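PDB 1I5P: pesticidial crystal protein CRY2AA from Bacillus thuringiensis serovar kurstaki, which promotes colloid-osmotic lysis of midgut epithelial cells after binding to them in both mosquito and moth larvae. Local coordinates for residues 92-95 and 96-100; 160-163 and 164-167; 175-178 and 179-183; 215-218 and 219-223; 259-262 and 263-266. All coordinates share one frame; numbering follows the deposited sequence.

Contact 1. Residues 92-95 and 96-100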
loop_
_atom_site.group_PDB
_atom_site.type_symbol
_atom_site.label_atom_id
_atom_site.label_comp_id
_atom_site.label_asym_id
_atom_site.label_seq_id
_atom_site.Cartn_x
_atom_site.Cartn_y
_atom_site.Cartn_z
ATOM N N ASP A 92 13.086 18.767 5.978
ATOM C CA ASP A 92 12.624 17.942 7.087
ATOM C C ASP A 92 12.562 16.463 6.711
ATOM O O ASP A 92 12.822 15.592 7.538
ATOM C CB ASP A 92 11.251 18.414 7.559
ATOM C CG ASP A 92 10.648 17.486 8.589
ATOM O OD1 ASP A 92 11.098 17.519 9.759
ATOM O OD2 ASP A 92 9.730 16.716 8.227
ATOM N N ILE A 93 12.199 16.181 5.466
ATOM C CA ILE A 93 12.135 14.801 5.001
ATOM C C ILE A 93 13.525 14.189 5.145
ATOM O O ILE A 93 13.676 13.083 5.660
ATOM C CB ILE A 93 11.700 14.731 3.523
ATOM C CG1 ILE A 93 10.184 14.943 3.426
ATOM C CG2 ILE A 93 12.112 13.390 2.912
ATOM C CD1 ILE A 93 9.655 15.010 1.997
ATOM N N LEU A 94 14.538 14.923 4.689
ATOM C CA LEU A 94 15.918 14.460 4.777
ATOM C C LEU A 94 16.340 14.263 6.217
ATOM O O LEU A 94 16.937 13.246 6.567
ATOM C CB LEU A 94 16.874 15.461 4.129
ATOM C CG LEU A 94 18.352 15.194 4.462
ATOM C CD1 LEU A 94 18.816 13.881 3.821
ATOM C CD2 LEU A 94 19.198 16.354 3.975
ATOM N N ARG A 95 16.039 15.240 7.061
ATOM C CA ARG A 95 16.434 15.137 8.451
ATOM C C ARG A 95 15.702 14.063 9.233
ATOM O O ARG A 95 16.295 13.411 10.092
ATOM C CB ARG A 95 16.310 16.505 9.113
ATOM C CG ARG A 95 17.247 17.524 8.452
ATOM C CD ARG A 95 18.568 16.847 8.049
ATOM N NE ARG A 95 19.618 17.763 7.616
ATOM C CZ ARG A 95 20.573 18.239 8.411
ATOM N NH1 ARG A 95 20.614 17.889 9.687
ATOM N NH2 ARG A 95 21.501 19.051 7.925
ATOM N N GLU A 96 14.422 13.859 8.947
ATOM C CA GLU A 96 13.702 12.812 9.660
ATOM C C GLU A 96 14.142 11.453 9.127
ATOM O O GLU A 96 14.073 10.453 9.835
ATOM C CB GLU A 96 12.190 12.984 9.511
ATOM C CG GLU A 96 11.665 14.254 10.166
ATOM C CD GLU A 96 10.223 14.131 10.616
ATOM O OE1 GLU A 96 9.957 13.333 11.534
ATOM O OE2 GLU A 96 9.356 14.837 10.054
ATOM N N THR A 97 14.587 11.418 7.874
ATOM C CA THR A 97 15.062 10.175 7.285
ATOM C C THR A 97 16.400 9.845 7.945
ATOM O O THR A 97 16.693 8.685 8.237
ATOM C CB THR A 97 15.262 10.313 5.762
ATOM O OG1 THR A 97 14.011 10.643 5.147
ATOM C CG2 THR A 97 15.784 9.009 5.167
ATOM N N GLU A 98 17.208 10.878 8.180
ATOM C CA GLU A 98 18.502 10.697 8.829
ATOM C C GLU A 98 18.281 10.134 10.223
ATOM O O GLU A 98 18.991 9.229 10.658
ATOM C CB GLU A 98 19.256 12.030 8.940
ATOM C CG GLU A 98 19.948 12.468 7.661
ATOM C CD GLU A 98 20.820 13.707 7.838
ATOM O OE1 GLU A 98 21.694 13.937 6.979
ATOM O OE2 GLU A 98 20.635 14.458 8.823
ATOM N N GLN A 99 17.291 10.673 10.922
ATOM C CA GLN A 99 17.001 10.209 12.265
ATOM C C GLN A 99 16.465 8.780 12.253
ATOM O O GLN A 99 16.837 7.965 13.095
ATOM C CB GLN A 99 15.998 11.145 12.946
ATOM C CG GLN A 99 15.768 10.842 14.428
ATOM C CD GLN A 99 15.192 12.031 15.178
ATOM O OE1 GLN A 99 14.999 13.102 14.604
ATOM N NE2 GLN A 99 14.920 11.849 16.467
ATOM N N PHE A 100 15.599 8.477 11.289
ATOM C CA PHE A 100 15.014 7.144 11.179
ATOM C C PHE A 100 16.054 6.069 10.872
ATOM O O PHE A 100 16.066 5.017 11.502
ATOM C CB PHE A 100 13.937 7.109 10.087
ATOM C CG PHE A 100 13.267 5.764 9.942
ATOM C CD1 PHE A 100 12.370 5.312 10.905
ATOM C CD2 PHE A 100 13.554 4.938 8.858
ATOM C CE1 PHE A 100 11.766 4.061 10.795
ATOM C CE2 PHE A 100 12.956 3.680 8.736
ATOM C CZ PHE A 100 12.059 3.241 9.710
#

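Contact 2. Residues 160-163 and 164-167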
loop_
_atom_site.group_PDB
_atom_site.type_symbol
_atom_site.label_atom_id
_atom_site.label_comp_id
_atom_site.label_asym_id
_atom_site.label_seq_id
_atom_site.Cartn_x
_atom_site.Cartn_y
_atom_site.Cartn_z
ATOM N N ARG A 160 19.656 18.226 -12.055
ATOM C CA ARG A 160 19.478 18.196 -10.613
ATOM C C ARG A 160 19.187 16.846 -9.958
ATOM O O ARG A 160 19.756 16.536 -8.915
ATOM C CB ARG A 160 18.402 19.207 -10.216
ATOM C CG ARG A 160 18.718 20.632 -10.654
ATOM C CD ARG A 160 17.923 21.641 -9.851
ATOM N NE ARG A 160 18.086 23.007 -10.346
ATOM C CZ ARG A 160 19.104 23.810 -10.046
ATOM N NH1 ARG A 160 20.072 23.400 -9.241
ATOM N NH2 ARG A 160 19.145 25.034 -10.549
ATOM N N LEU A 161 18.316 16.041 -10.557
ATOM C CA LEU A 161 17.965 14.750 -9.964
ATOM C C LEU A 161 19.152 13.891 -9.507
ATOM O O LEU A 161 19.137 13.350 -8.398
ATOM C CB LEU A 161 17.080 13.940 -10.922
ATOM C CG LEU A 161 15.673 14.447 -11.307
ATOM C CD1 LEU A 161 14.664 13.355 -11.013
ATOM C CD2 LEU A 161 15.300 15.725 -10.556
ATOM N N PRO A 162 20.192 13.758 -10.349
ATOM C CA PRO A 162 21.353 12.949 -9.973
ATOM C C PRO A 162 21.950 13.324 -8.629
ATOM O O PRO A 162 22.537 12.485 -7.947
ATOM C CB PRO A 162 22.312 13.175 -11.138
ATOM C CG PRO A 162 21.366 13.291 -12.296
ATOM C CD PRO A 162 20.339 14.252 -11.729
ATOM N N GLN A 163 21.790 14.578 -8.233
ATOM C CA GLN A 163 22.337 15.021 -6.961
ATOM C C GLN A 163 21.622 14.418 -5.762
ATOM O O GLN A 163 22.039 14.617 -4.624
ATOM C CB GLN A 163 22.302 16.541 -6.886
ATOM C CG GLN A 163 23.203 17.187 -7.920
ATOM C CD GLN A 163 24.605 16.603 -7.894
ATOM O OE1 GLN A 163 25.313 16.698 -6.889
ATOM N NE2 GLN A 163 25.014 15.991 -9.002
ATOM N N PHE A 164 20.539 13.689 -6.010
ATOM C CA PHE A 164 19.816 13.048 -4.921
ATOM C C PHE A 164 20.071 11.552 -4.994
ATOM O O PHE A 164 19.357 10.759 -4.383
ATOM C CB PHE A 164 18.310 13.330 -5.011
ATOM C CG PHE A 164 17.966 14.787 -4.897
ATOM C CD1 PHE A 164 17.673 15.532 -6.029
ATOM C CD2 PHE A 164 17.988 15.425 -3.662
ATOM C CE1 PHE A 164 17.407 16.896 -5.939
ATOM C CE2 PHE A 164 17.725 16.794 -3.558
ATOM C CZ PHE A 164 17.436 17.527 -4.703
ATOM N N GLN A 165 21.105 11.178 -5.744
ATOM C CA GLN A 165 21.467 9.776 -5.908
ATOM C C GLN A 165 22.948 9.552 -5.616
ATOM O O GLN A 165 23.565 8.629 -6.145
ATOM C CB GLN A 165 21.155 9.321 -7.331
ATOM C CG GLN A 165 19.738 9.617 -7.790
ATOM C CD GLN A 165 19.506 9.152 -9.213
ATOM O OE1 GLN A 165 18.879 8.119 -9.449
ATOM N NE2 GLN A 165 20.025 9.907 -10.170
ATOM N N ILE A 166 23.508 10.400 -4.763
ATOM C CA ILE A 166 24.918 10.329 -4.396
ATOM C C ILE A 166 25.320 8.988 -3.795
ATOM O O ILE A 166 24.745 8.536 -2.792
ATOM C CB ILE A 166 25.280 11.448 -3.390
ATOM C CG1 ILE A 166 24.850 12.807 -3.954
ATOM C CG2 ILE A 166 26.783 11.438 -3.112
ATOM C CD1 ILE A 166 25.472 13.144 -5.294
ATOM N N GLN A 167 26.312 8.357 -4.417
ATOM C CA GLN A 167 26.814 7.076 -3.952
ATOM C C GLN A 167 27.224 7.240 -2.495
ATOM O O GLN A 167 27.834 8.244 -2.124
ATOM C CB GLN A 167 28.015 6.642 -4.794
ATOM C CG GLN A 167 27.856 5.259 -5.402
ATOM C CD GLN A 167 28.040 5.264 -6.912
ATOM O OE1 GLN A 167 29.093 4.877 -7.423
ATOM N NE2 GLN A 167 27.015 5.711 -7.632
#

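Contact 3. Residues 175-178 and 179-183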
loop_
_atom_site.group_PDB
_atom_site.type_symbol
_atom_site.label_atom_id
_atom_site.label_comp_id
_atom_site.label_asym_id
_atom_site.label_seq_id
_atom_site.Cartn_x
_atom_site.Cartn_y
_atom_site.Cartn_z
ATOM N N PRO A 175 14.092 9.163 -0.295
ATOM C CA PRO A 175 12.832 9.899 -0.149
ATOM C C PRO A 175 12.889 11.198 -0.946
ATOM O O PRO A 175 11.956 11.536 -1.660
ATOM C CB PRO A 175 12.739 10.125 1.360
ATOM C CG PRO A 175 13.386 8.895 1.901
ATOM C CD PRO A 175 14.626 8.795 1.027
ATOM N N LEU A 176 13.999 11.916 -0.839
ATOM C CA LEU A 176 14.152 13.172 -1.573
ATOM C C LEU A 176 14.148 12.916 -3.074
ATOM O O LEU A 176 13.498 13.634 -3.831
ATOM C CB LEU A 176 15.452 13.876 -1.174
ATOM C CG LEU A 176 15.567 14.481 0.230
ATOM C CD1 LEU A 176 16.819 15.354 0.295
ATOM C CD2 LEU A 176 14.335 15.327 0.547
ATOM N N PHE A 177 14.873 11.892 -3.509
ATOM C CA PHE A 177 14.916 11.584 -4.931
ATOM C C PHE A 177 13.516 11.256 -5.443
ATOM O O PHE A 177 13.136 11.656 -6.542
ATOM C CB PHE A 177 15.855 10.407 -5.219
ATOM C CG PHE A 177 15.792 9.935 -6.646
ATOM C CD1 PHE A 177 16.426 10.650 -7.658
ATOM C CD2 PHE A 177 15.013 8.833 -6.991
ATOM C CE1 PHE A 177 16.282 10.280 -8.992
ATOM C CE2 PHE A 177 14.861 8.454 -8.321
ATOM C CZ PHE A 177 15.497 9.182 -9.325
ATOM N N ALA A 178 12.747 10.529 -4.641
ATOM C CA ALA A 178 11.387 10.167 -5.028
ATOM C C ALA A 178 10.559 11.426 -5.243
ATOM O O ALA A 178 9.820 11.528 -6.221
ATOM C CB ALA A 178 10.749 9.303 -3.957
ATOM N N GLN A 179 10.678 12.383 -4.327
ATOM C CA GLN A 179 9.938 13.633 -4.462
ATOM C C GLN A 179 10.369 14.355 -5.742
ATOM O O GLN A 179 9.533 14.886 -6.469
ATOM C CB GLN A 179 10.175 14.543 -3.253
ATOM C CG GLN A 179 9.498 14.099 -1.956
ATOM C CD GLN A 179 7.989 13.964 -2.089
ATOM O OE1 GLN A 179 7.366 14.614 -2.930
ATOM N NE2 GLN A 179 7.390 13.121 -1.248
ATOM N N ALA A 180 11.673 14.366 -6.016
ATOM C CA ALA A 180 12.190 15.030 -7.212
ATOM C C ALA A 180 11.742 14.289 -8.472
ATOM O O ALA A 180 11.444 14.906 -9.495
ATOM C CB ALA A 180 13.715 15.104 -7.159
ATOM N N ALA A 181 11.713 12.963 -8.400
ATOM C CA ALA A 181 11.274 12.164 -9.532
ATOM C C ALA A 181 9.803 12.490 -9.772
ATOM O O ALA A 181 9.351 12.542 -10.916
ATOM C CB ALA A 181 11.454 10.672 -9.239
ATOM N N ASN A 182 9.059 12.723 -8.691
ATOM C CA ASN A 182 7.645 13.077 -8.800
ATOM C C ASN A 182 7.506 14.339 -9.638
ATOM O O ASN A 182 6.651 14.432 -10.514
ATOM C CB ASN A 182 7.033 13.360 -7.423
ATOM C CG ASN A 182 6.556 12.110 -6.719
ATOM O OD1 ASN A 182 6.386 11.064 -7.335
ATOM N ND2 ASN A 182 6.306 12.224 -5.418
ATOM N N MET A 183 8.362 15.312 -9.352
ATOM C CA MET A 183 8.331 16.582 -10.058
ATOM C C MET A 183 8.652 16.451 -11.542
ATOM O O MET A 183 7.956 17.014 -12.383
ATOM C CB MET A 183 9.295 17.567 -9.392
ATOM C CG MET A 183 8.910 17.914 -7.956
ATOM S SD MET A 183 10.213 18.804 -7.081
ATOM C CE MET A 183 10.194 18.008 -5.479
HETATM O O HOH W 1 9.420 11.285 0.089
#

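Contact 4. Residues 215-218 and 219-223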
loop_
_atom_site.group_PDB
_atom_site.type_symbol
_atom_site.label_atom_id
_atom_site.label_comp_id
_atom_site.label_asym_id
_atom_site.label_seq_id
_atom_site.Cartn_x
_atom_site.Cartn_y
_atom_site.Cartn_z
ATOM N N TYR A 215 11.700 7.486 -18.491
ATOM C CA TYR A 215 12.129 7.999 -17.199
ATOM C C TYR A 215 11.415 7.271 -16.063
ATOM O O TYR A 215 11.988 7.065 -14.997
ATOM C CB TYR A 215 11.924 9.514 -17.129
ATOM C CG TYR A 215 12.992 10.269 -17.900
ATOM C CD1 TYR A 215 12.710 10.863 -19.128
ATOM C CD2 TYR A 215 14.304 10.339 -17.422
ATOM C CE1 TYR A 215 13.708 11.508 -19.866
ATOM C CE2 TYR A 215 15.308 10.979 -18.148
ATOM C CZ TYR A 215 15.004 11.562 -19.369
ATOM O OH TYR A 215 15.997 12.201 -20.077
ATOM N N THR A 216 10.172 6.858 -16.293
ATOM C CA THR A 216 9.443 6.113 -15.267
ATOM C C THR A 216 10.231 4.828 -15.010
ATOM O O THR A 216 10.392 4.392 -13.871
ATOM C CB THR A 216 8.012 5.747 -15.738
ATOM O OG1 THR A 216 7.196 6.927 -15.751
ATOM C CG2 THR A 216 7.390 4.710 -14.815
ATOM N N ARG A 217 10.725 4.233 -16.088
ATOM C CA ARG A 217 11.510 3.016 -15.991
ATOM C C ARG A 217 12.789 3.250 -15.187
ATOM O O ARG A 217 13.042 2.565 -14.195
ATOM C CB ARG A 217 11.846 2.508 -17.396
ATOM C CG ARG A 217 12.965 1.479 -17.450
ATOM C CD ARG A 217 14.127 2.030 -18.256
ATOM N NE ARG A 217 13.978 1.774 -19.682
ATOM C CZ ARG A 217 14.486 2.539 -20.643
ATOM N NH1 ARG A 217 15.175 3.630 -20.340
ATOM N NH2 ARG A 217 14.319 2.199 -21.911
ATOM N N ASP A 218 13.587 4.225 -15.607
ATOM C CA ASP A 218 14.845 4.528 -14.926
ATOM C C ASP A 218 14.669 4.858 -13.448
ATOM O O ASP A 218 15.359 4.301 -12.588
ATOM C CB ASP A 218 15.554 5.697 -15.613
ATOM C CG ASP A 218 15.939 5.387 -17.047
ATOM O OD1 ASP A 218 15.836 4.213 -17.448
ATOM O OD2 ASP A 218 16.351 6.317 -17.769
ATOM N N TYR A 219 13.751 5.772 -13.158
ATOM C CA TYR A 219 13.503 6.176 -11.787
ATOM C C TYR A 219 12.888 5.058 -10.953
ATOM O O TYR A 219 13.231 4.892 -9.782
ATOM C CB TYR A 219 12.604 7.411 -11.769
ATOM C CG TYR A 219 13.185 8.610 -12.494
ATOM C CD1 TYR A 219 12.372 9.682 -12.850
ATOM C CD2 TYR A 219 14.542 8.676 -12.822
ATOM C CE1 TYR A 219 12.886 10.787 -13.511
ATOM C CE2 TYR A 219 15.072 9.787 -13.488
ATOM C CZ TYR A 219 14.236 10.835 -13.831
ATOM O OH TYR A 219 14.724 11.928 -14.512
ATOM N N SER A 220 11.979 4.292 -11.549
ATOM C CA SER A 220 11.337 3.193 -10.830
ATOM C C SER A 220 12.366 2.141 -10.459
ATOM O O SER A 220 12.469 1.748 -9.295
ATOM C CB SER A 220 10.240 2.546 -11.681
ATOM O OG SER A 220 9.124 3.407 -11.860
ATOM N N ASN A 221 13.130 1.688 -11.446
ATOM C CA ASN A 221 14.145 0.671 -11.192
ATOM C C ASN A 221 15.174 1.144 -10.167
ATOM O O ASN A 221 15.572 0.379 -9.289
ATOM C CB ASN A 221 14.842 0.266 -12.496
ATOM C CG ASN A 221 13.938 -0.543 -13.423
ATOM O OD1 ASN A 221 12.925 -1.102 -12.996
ATOM N ND2 ASN A 221 14.316 -0.622 -14.696
ATOM N N TYR A 222 15.594 2.403 -10.269
ATOM C CA TYR A 222 16.569 2.937 -9.323
ATOM C C TYR A 222 16.048 2.858 -7.890
ATOM O O TYR A 222 16.778 2.473 -6.976
ATOM C CB TYR A 222 16.913 4.392 -9.652
ATOM C CG TYR A 222 17.787 5.038 -8.597
ATOM C CD1 TYR A 222 19.146 4.730 -8.495
ATOM C CD2 TYR A 222 17.242 5.913 -7.662
ATOM C CE1 TYR A 222 19.940 5.281 -7.482
ATOM C CE2 TYR A 222 18.020 6.466 -6.647
ATOM C CZ TYR A 222 19.362 6.150 -6.559
ATOM O OH TYR A 222 20.111 6.708 -5.540
ATOM N N CYS A 223 14.785 3.229 -7.693
ATOM C CA CYS A 223 14.181 3.189 -6.361
ATOM C C CYS A 223 14.074 1.759 -5.849
ATOM O O CYS A 223 14.428 1.467 -4.708
ATOM C CB CYS A 223 12.784 3.822 -6.381
ATOM S SG CYS A 223 12.779 5.605 -6.599
HETATM O O HOH W 2 16.585 1.001 -16.344
#

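Contact 5. Residues 259-262 and 263-266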
loop_
_atom_site.group_PDB
_atom_site.type_symbol
_atom_site.label_atom_id
_atom_site.label_comp_id
_atom_site.label_asym_id
_atom_site.label_seq_id
_atom_site.Cartn_x
_atom_site.Cartn_y
_atom_site.Cartn_z
ATOM N N TRP A 259 3.655 6.322 -10.619
ATOM C CA TRP A 259 4.350 6.737 -11.842
ATOM C C TRP A 259 3.962 5.917 -13.071
ATOM O O TRP A 259 3.695 6.475 -14.134
ATOM C CB TRP A 259 5.866 6.654 -11.661
ATOM C CG TRP A 259 6.414 7.539 -10.589
ATOM C CD1 TRP A 259 5.820 8.650 -10.047
ATOM C CD2 TRP A 259 7.676 7.400 -9.934
ATOM N NE1 TRP A 259 6.640 9.205 -9.093
ATOM C CE2 TRP A 259 7.786 8.458 -9.001
ATOM C CE3 TRP A 259 8.729 6.482 -10.041
ATOM C CZ2 TRP A 259 8.903 8.623 -8.183
ATOM C CZ3 TRP A 259 9.842 6.646 -9.227
ATOM C CH2 TRP A 259 9.918 7.708 -8.309
ATOM N N SER A 260 3.939 4.596 -12.922
ATOM C CA SER A 260 3.596 3.725 -14.034
ATOM C C SER A 260 2.106 3.789 -14.361
ATOM O O SER A 260 1.627 3.059 -15.229
ATOM C CB SER A 260 4.025 2.279 -13.740
ATOM O OG SER A 260 3.405 1.779 -12.572
ATOM N N LEU A 261 1.378 4.654 -13.655
ATOM C CA LEU A 261 -0.052 4.834 -13.910
ATOM C C LEU A 261 -0.304 6.240 -14.451
ATOM O O LEU A 261 -1.427 6.579 -14.809
ATOM C CB LEU A 261 -0.879 4.602 -12.633
ATOM C CG LEU A 261 -0.908 3.149 -12.138
ATOM C CD1 LEU A 261 -1.732 3.058 -10.868
ATOM C CD2 LEU A 261 -1.476 2.230 -13.228
ATOM N N PHE A 262 0.745 7.058 -14.511
ATOM C CA PHE A 262 0.617 8.418 -15.039
ATOM C C PHE A 262 0.139 8.345 -16.490
ATOM O O PHE A 262 -0.470 9.281 -17.008
ATOM C CB PHE A 262 1.964 9.150 -14.999
ATOM C CG PHE A 262 2.237 9.894 -13.710
ATOM C CD1 PHE A 262 3.361 10.708 -13.603
ATOM C CD2 PHE A 262 1.371 9.811 -12.626
ATOM C CE1 PHE A 262 3.621 11.428 -12.440
ATOM C CE2 PHE A 262 1.619 10.528 -11.456
ATOM C CZ PHE A 262 2.744 11.340 -11.361
ATOM N N LYS A 263 0.427 7.222 -17.140
ATOM C CA LYS A 263 0.036 7.003 -18.530
ATOM C C LYS A 263 -1.486 6.906 -18.664
ATOM O O LYS A 263 -2.018 6.891 -19.773
ATOM C CB LYS A 263 0.679 5.714 -19.062
ATOM C CG LYS A 263 0.016 4.448 -18.514
ATOM C CD LYS A 263 0.937 3.222 -18.448
ATOM C CE LYS A 263 1.074 2.481 -19.763
ATOM N NZ LYS A 263 1.597 1.102 -19.514
ATOM N N TYR A 264 -2.184 6.824 -17.535
ATOM C CA TYR A 264 -3.644 6.736 -17.546
ATOM C C TYR A 264 -4.317 7.994 -17.007
ATOM O O TYR A 264 -3.726 8.751 -16.236
ATOM C CB TYR A 264 -4.122 5.535 -16.716
ATOM C CG TYR A 264 -3.762 4.187 -17.295
ATOM C CD1 TYR A 264 -2.772 3.397 -16.712
ATOM C CD2 TYR A 264 -4.389 3.714 -18.453
ATOM C CE1 TYR A 264 -2.406 2.168 -17.270
ATOM C CE2 TYR A 264 -4.028 2.492 -19.020
ATOM C CZ TYR A 264 -3.037 1.728 -18.426
ATOM O OH TYR A 264 -2.650 0.548 -19.014
ATOM N N GLN A 265 -5.559 8.210 -17.423
ATOM C CA GLN A 265 -6.349 9.343 -16.963
ATOM C C GLN A 265 -7.683 8.810 -16.490
ATOM O O GLN A 265 -8.214 7.855 -17.057
ATOM C CB GLN A 265 -6.603 10.352 -18.084
ATOM C CG GLN A 265 -5.371 11.118 -18.536
ATOM C CD GLN A 265 -5.693 12.077 -19.666
ATOM O OE1 GLN A 265 -6.026 13.243 -19.436
ATOM N NE2 GLN A 265 -5.607 11.587 -20.896
ATOM N N SER A 266 -8.227 9.439 -15.456
ATOM C CA SER A 266 -9.517 9.048 -14.913
ATOM C C SER A 266 -9.470 7.582 -14.482
ATOM O O SER A 266 -10.323 6.776 -14.858
ATOM C CB SER A 266 -10.603 9.262 -15.974
ATOM O OG SER A 266 -11.892 9.301 -15.399
HETATM O O HOH W 3 3.236 6.202 -16.808
#

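Contact 1. Residues 92-95 and 96-100
Two carboxylates meet one turn apart on helix 88-101: Asp92 OD2 lies 2.6 Å from Glu96 OE2, with the two acid planes turned 56° against each other. Asp92 reaches its neighbour because its CG stands opposite the backbone N (chi1 173°), on the carbonyl side and therefore facing the next turn. Glu96 points back with an extended chain, and its other oxygen, OE1, is held in a salt bridge by Lys42.

One residue further on, Ile93 O takes two bonds, from the backbone N of Thr97 and from Thr97 OG1, the latter 2.5 Å long; the donors arrive from opposite faces of the carbonyl plane. A threonine suits this place, since its hydroxyl can be turned back onto the helix while also bonding Tyr247 OH. Arg95 and Glu98 run alongside each other, Glu98 OE2 lying 3.3 Å from Arg95 CD; the salt bridge from OE2 to Arg95 NH1 (3.5 Å) rests on charge, with no N-H pointing at the oxygen. Arg104 and the backbone N of Leu105 hold the Glu98 carboxylate more directly.

Ile93 and Leu94 occupy the buried side, against helices 170-193 and 107-135. On the polar side, two acid oxygens so close would repel if both acids were ionised; one of them probably holds a proton and donates it to the other, which would make loss of that last proton harder, and Lys42 may offset part of the remaining negative charge.

Contact 2. Residues 160-163 and 164-167
Phe164 folds back on Leu161 and Arg160 where helix 145-160 runs out through a 3-10 turn, in the loop that leads to helix 170-193 of the helical-bundle domain. Its backbone N bonds Leu161 O at 2.8 Å. Along the side chain, CB lies 3.5 Å from the same Leu161 O. With CG beside its own backbone N (chi1 -62°), the ring is carried back along the preceding turn, and CD1 meets Leu161 O at the ring edge, near its plane. CD1 also comes 3.7 Å from Arg160 O, with CE1 only slightly farther from that oxygen, which is placed obliquely to the ring. On the other edge CD2 packs against Leu176 CB, and Phe177 of the same helix 170-193 also touches the ring; a large aromatic suits this place because it joins the loop to the bundle interior.

The next turn is closed by Gln165 N, which bonds Pro162 O at 2.9 Å from well above the carbonyl plane. Pro162 has no N-H to offer and fits the early part of the 3-10 turn, where its fixed phi of -53° is favourable. Gln165 stretches its chain out so that NE2 comes alongside Pro162, 3.3 Å from Pro162 CA.

On the other flank Gln163 bends at chi2, and its side chain crosses that of Ile166. There Ile166 CG1 rests 3.4 Å from Gln163 O, and Ile166 CD1 lies 3.9 Å from Gln163 OE1.

Contact 3. Residues 175-178 and 179-183
Apolar packing between successive turns is carried by Phe177 and Ala181, whose CB sits over one face of the phenyl ring, 4.2 Å from Phe177 CE2. The ring is swung forward because CG stands opposite the backbone N (chi1 172°), and the small methyl lets it lie close to the helix. Tyr219 and Tyr222 of helix 202-232 meet the same ring edge-to-face. Ala178, Ala180 and Ala181 are all buried, and their short side chains allow neighbouring elements to come near: Ala180 packs on Leu161 and Leu120, Ala178 on Tyr255, Ala181 on Trp259.

Backbone hydrogen bonds form the second group. Four of them run from residue i+4 to residue i, and the shortest, Ala181 N to Phe177 O at 2.7 Å, points nearly straight down the carbonyl. Pro175 lacks an N-H, and the helix is kinked here, since neither Pro175 N nor Leu176 N bonds to the turn before. The proline carbonyl nevertheless accepts from Gln179 N at 3.1 Å.

Polar side chains make up the third group. Gln179 bends at chi2 (-58°), which brings its amide back toward Pro175; a water in this buried setting accepts from Gln179 NE2 at 3.0 Å and lies 3.1 Å from Pro175 O, to which it may donate. Asn182 keeps its CG 3.4 Å from Ala178 O, while its OD1 accepts from Trp259 NE1 and so satisfies a buried indole. Burial of all the touching residues, with helices 88-101, 107-135, 202-232 and 238-259 against them, fits the central helix of the delta-endotoxin bundle.

Contact 4. Residues 215-218 and 219-223
The tyrosines Tyr215 and Tyr219, one turn apart on helix 202-232, form the densely packed part. Their side chains run alongside each other in the same direction, ring centres 5.6 Å apart and planes at 42°, with Tyr215 CD2 3.6 Å from Tyr219 CZ. Turning chi1 to -60° brings the Tyr219 ring back over the preceding turn, where one face lies against Tyr215 O, 3.2 Å from Tyr219 CG. That same carbonyl takes the bond from Tyr219 N. Tyr219 OH is hydrogen-bonded to His184 ND1.

Polar residues make the looser side. Arg217 folds at chi2 and chi3, so that NH1 meets Asp218 OD1 at 3.0 Å, nearly straight and within the guanidinium plane: a salt bridge between adjacent residues, both partly exposed. Arg217 CG also lies 3.7 Å from Asn221 ND2. A water accepts from Asn221 ND2 at 3.2 Å and reaches Asp218 OD1 only weakly. The Asn221 amide suits its place because it offers a donor and an acceptor, which bond Gly579 O and Asn581 N.

This helix of the delta-endotoxin bundle thus packs Tyr219 on Trp259 of helix 238-259 and Tyr215 on helix 145-160, while Asn221 meets the C-terminal domain at the start of strand 581-582.

Contact 5. Residues 259-262 and 263-266
Two type I beta turns, Trp259 to Phe262 and Leu261 to Tyr264, overlap as the chain leaves helix 238-259. The first is closed by Phe262 N on Trp259 O, the second by Tyr264 N on Leu261 O at 2.8 Å, where the donor stands well above the carbonyl plane. A water donates to Trp259 O at 2.7 Å and accepts a weak bond from Lys263 N.

Among the side chains, Leu261 CD2 touches Tyr264 CD1 at 3.9 Å, the two residues crossing at the second turn. Lys263 takes the crowded position, CG between its backbone N and carbonyl carbon (chi1 74°), and this directs the aliphatic chain back over the turn until CD lies 3.3 Å from Ser260 O. Its CG also sits over one face of the Tyr264 ring, offset toward the rim. The long lysine can therefore pack along its methylenes and still deliver NZ to Asp578 and Asp589; Asp589 also binds Tyr264 OH, so one acid gathers both tips. The two aspartates probably balance the buried lysine charge; Arg189 of helix 170-193 hydrogen-bonds the carbonyls of Phe262 and Tyr264.

The arrangement is that of an interdomain linker in a three-domain Cry toxin: it leaves the helical bundle, packs on strand 541-550, and leads into strand 267-268.

In the fold
All five contacts belong to or border the helical bundle, and contact 3 joins the others, touching each of them. Its Pro175 and Leu176 pack on Ile93 of contact 1, its Phe177 on Gln165 of contact 2, and its Ala181 on Tyr219 of contact 4. Contacts 2 and 3 have centres about 10 Å apart, contacts 3 and 4 about 11 Å. Contact 5 lies where the bundle gives way to the beta domains; its Trp259 reaches back to both contacts 3 and 4, from centres about 17 Å and 15 Å away. Contacts 1 and 5 lie farthest apart, about 29 Å between centres, and do not touch.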